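Local coordinates for protein esterase (Alcaligenes sp., PDB 1QLW) that probably hydrolyses carboxylic esters as a member of the alpha/beta hydrolase family, at residues L13-Q18 against Y91-G96. Sequence-based numbering, arbitrary orientation.
Sequences LTLSGQ and YFLRKG. With SO4 (sulfate ion), chain C.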
loop_
_atom_site.group_PDB
_atom_site.type_symbol
_atom_site.label_atom_id
_atom_site.label_comp_id
_atom_site.label_asym_id
_atom_site.label_seq_id
_atom_site.Cartn_x
_atom_site.Cartn_y
_atom_site.Cartn_z
ATOM N N LEU A 13 18.611 -6.208 10.865
ATOM C CA LEU A 13 17.755 -7.379 10.699
ATOM C C LEU A 13 18.167 -8.088 9.414
ATOM O O LEU A 13 18.349 -7.462 8.381
ATOM C CB LEU A 13 16.286 -6.994 10.630
ATOM C CG LEU A 13 15.302 -8.126 10.313
ATOM C CD1 LEU A 13 15.350 -9.257 11.328
ATOM C CD2 LEU A 13 13.889 -7.571 10.214
ATOM N N THR A 14 18.309 -9.400 9.494
ATOM C CA THR A 14 18.645 -10.210 8.342
ATOM C C THR A 14 17.420 -10.993 7.916
ATOM O O THR A 14 16.766 -11.653 8.728
ATOM C CB THR A 14 19.836 -11.140 8.595
ATOM O OG1 THR A 14 20.982 -10.337 8.881
ATOM C CG2 THR A 14 20.152 -11.994 7.378
ATOM N N LEU A 15 17.120 -10.898 6.630
ATOM C CA LEU A 15 16.017 -11.659 6.099
ATOM C C LEU A 15 16.481 -12.688 5.086
ATOM O O LEU A 15 17.340 -12.454 4.231
ATOM C CB LEU A 15 15.010 -10.733 5.428
ATOM C CG LEU A 15 14.326 -9.691 6.311
ATOM C CD1 LEU A 15 13.331 -8.885 5.495
ATOM C CD2 LEU A 15 13.609 -10.332 7.486
ATOM N N SER A 16 15.870 -13.858 5.211
ATOM C CA SER A 16 16.111 -14.931 4.256
ATOM C C SER A 16 15.430 -14.533 2.950
ATOM O O SER A 16 15.965 -14.848 1.887
ATOM C CB SER A 16 15.501 -16.214 4.796
ATOM O OG SER A 16 15.531 -17.227 3.819
ATOM N N GLY A 17 14.292 -13.852 2.997
ATOM C CA GLY A 17 13.630 -13.425 1.773
ATOM C C GLY A 17 12.559 -12.390 2.085
ATOM O O GLY A 17 12.195 -12.164 3.231
ATOM N N GLN A 18 12.071 -11.791 1.007
ATOM C CA GLN A 18 11.019 -10.798 1.090
ATOM C C GLN A 18 10.360 -10.724 -0.286
ATOM O O GLN A 18 10.971 -11.077 -1.297
ATOM C CB GLN A 18 11.470 -9.406 1.506
ATOM C CG GLN A 18 12.193 -8.524 0.522
ATOM C CD GLN A 18 12.566 -7.131 0.972
ATOM O OE1 GLN A 18 12.883 -6.236 0.159
ATOM N NE2 GLN A 18 12.527 -6.919 2.281
ATOM N N TYR A 91 8.951 -6.261 14.724
ATOM C CA TYR A 91 9.219 -6.973 15.972
ATOM C C TYR A 91 9.018 -8.471 15.791
ATOM O O TYR A 91 9.836 -9.288 16.229
ATOM C CB TYR A 91 8.343 -6.444 17.095
ATOM C CG TYR A 91 8.738 -6.965 18.448
ATOM C CD1 TYR A 91 9.969 -6.648 18.989
ATOM C CD2 TYR A 91 7.868 -7.704 19.221
ATOM C CE1 TYR A 91 10.310 -7.050 20.269
ATOM C CE2 TYR A 91 8.183 -8.123 20.494
ATOM C CZ TYR A 91 9.410 -7.778 21.025
ATOM O OH TYR A 91 9.765 -8.144 22.302
ATOM N N PHE A 92 7.927 -8.854 15.115
ATOM C CA PHE A 92 7.657 -10.269 14.893
ATOM C C PHE A 92 8.776 -10.900 14.071
ATOM O O PHE A 92 9.212 -12.021 14.370
ATOM C CB PHE A 92 6.308 -10.459 14.202
ATOM C CG PHE A 92 5.101 -10.171 15.048
ATOM C CD1 PHE A 92 5.144 -9.743 16.358
ATOM C CD2 PHE A 92 3.846 -10.340 14.500
ATOM C CE1 PHE A 92 4.003 -9.490 17.084
ATOM C CE2 PHE A 92 2.686 -10.102 15.222
ATOM C CZ PHE A 92 2.767 -9.674 16.526
ATOM N N LEU A 93 9.259 -10.192 13.049
ATOM C CA LEU A 93 10.382 -10.689 12.246
ATOM C C LEU A 93 11.611 -10.907 13.119
ATOM O O LEU A 93 12.299 -11.932 13.019
ATOM C CB LEU A 93 10.728 -9.680 11.150
ATOM C CG LEU A 93 9.669 -9.509 10.088
ATOM C CD1 LEU A 93 9.977 -8.315 9.215
ATOM C CD2 LEU A 93 9.576 -10.766 9.241
ATOM N N ARG A 94 11.906 -9.953 14.004
ATOM C CA ARG A 94 13.052 -10.029 14.904
ATOM C C ARG A 94 12.905 -11.158 15.911
ATOM O O ARG A 94 13.898 -11.717 16.383
ATOM C CB ARG A 94 13.279 -8.686 15.594
ATOM C CG ARG A 94 13.814 -7.635 14.639
ATOM C CD ARG A 94 14.001 -6.297 15.337
ATOM N NE ARG A 94 14.558 -5.296 14.431
ATOM C CZ ARG A 94 15.854 -5.121 14.209
ATOM N NH1 ARG A 94 16.769 -5.869 14.810
ATOM N NH2 ARG A 94 16.221 -4.201 13.334
ATOM N N LYS A 95 11.670 -11.545 16.220
ATOM C CA LYS A 95 11.363 -12.664 17.087
ATOM C C LYS A 95 11.344 -13.985 16.335
ATOM O O LYS A 95 11.105 -15.033 16.962
ATOM C CB LYS A 95 10.060 -12.383 17.836
ATOM C CG LYS A 95 10.204 -11.256 18.848
ATOM C CD LYS A 95 11.007 -11.689 20.055
ATOM C CE LYS A 95 10.877 -10.757 21.233
ATOM N NZ LYS A 95 11.354 -11.396 22.488
ATOM N N GLY A 96 11.605 -13.975 15.032
ATOM C CA GLY A 96 11.749 -15.189 14.268
ATOM C C GLY A 96 10.538 -15.671 13.513
ATOM O O GLY A 96 10.548 -16.793 13.009
HETATM S S SO4 C . 16.753 -20.061 5.921
HETATM O O1 SO4 C . 17.343 -18.840 6.596
HETATM O O2 SO4 C . 16.358 -20.901 7.127
HETATM O O3 SO4 C . 17.703 -20.787 5.069
HETATM O O4 SO4 C . 15.488 -19.633 5.252
#
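L13 pushes its isobutyl group into the angle between L93 and R94 on the last turn of helix 88-94. A chi1 of 174°, which swings CG away from the backbone N, lets both methyls reach the helix: CD2 meets L93 CB at 3.9 Å, the two side chains crossing at about a right angle, while CD1 lies 4.0 Å from R94 CG. A branched leucine suits this place because each methyl serves a different neighbour. R94 runs extended from CG to NE beside L13 and turns one face of its guanidinium to L13, whose CB sits 3.9 Å above that plane, nearer NH2 than the centre of the group. The helix thereby packs on strand 13-23 of the alpha/beta hydrolase sheet, and residues 13-15 pair antiparallel with a strand of the second subunit, carrying the sheet across the dimer interface. The aliphatic stem of R94 tolerates leucine, whereas its charged end forms a salt bridge with E90 and donates to the carbonyl of G11. A methionine in its place would probably leave E90 without its cation and the segment leading into the strand less firmly tied to the helix. Two residues along the strand, L15 CD2 approaches L93 CD2 at 4.4 Å. Just beyond, a classic beta bulge sets S16 and G17 together opposite I56, and S16 OG donates to O4 of a sulfate ion, probably from the crystallisation liquor, at 2.8 Å.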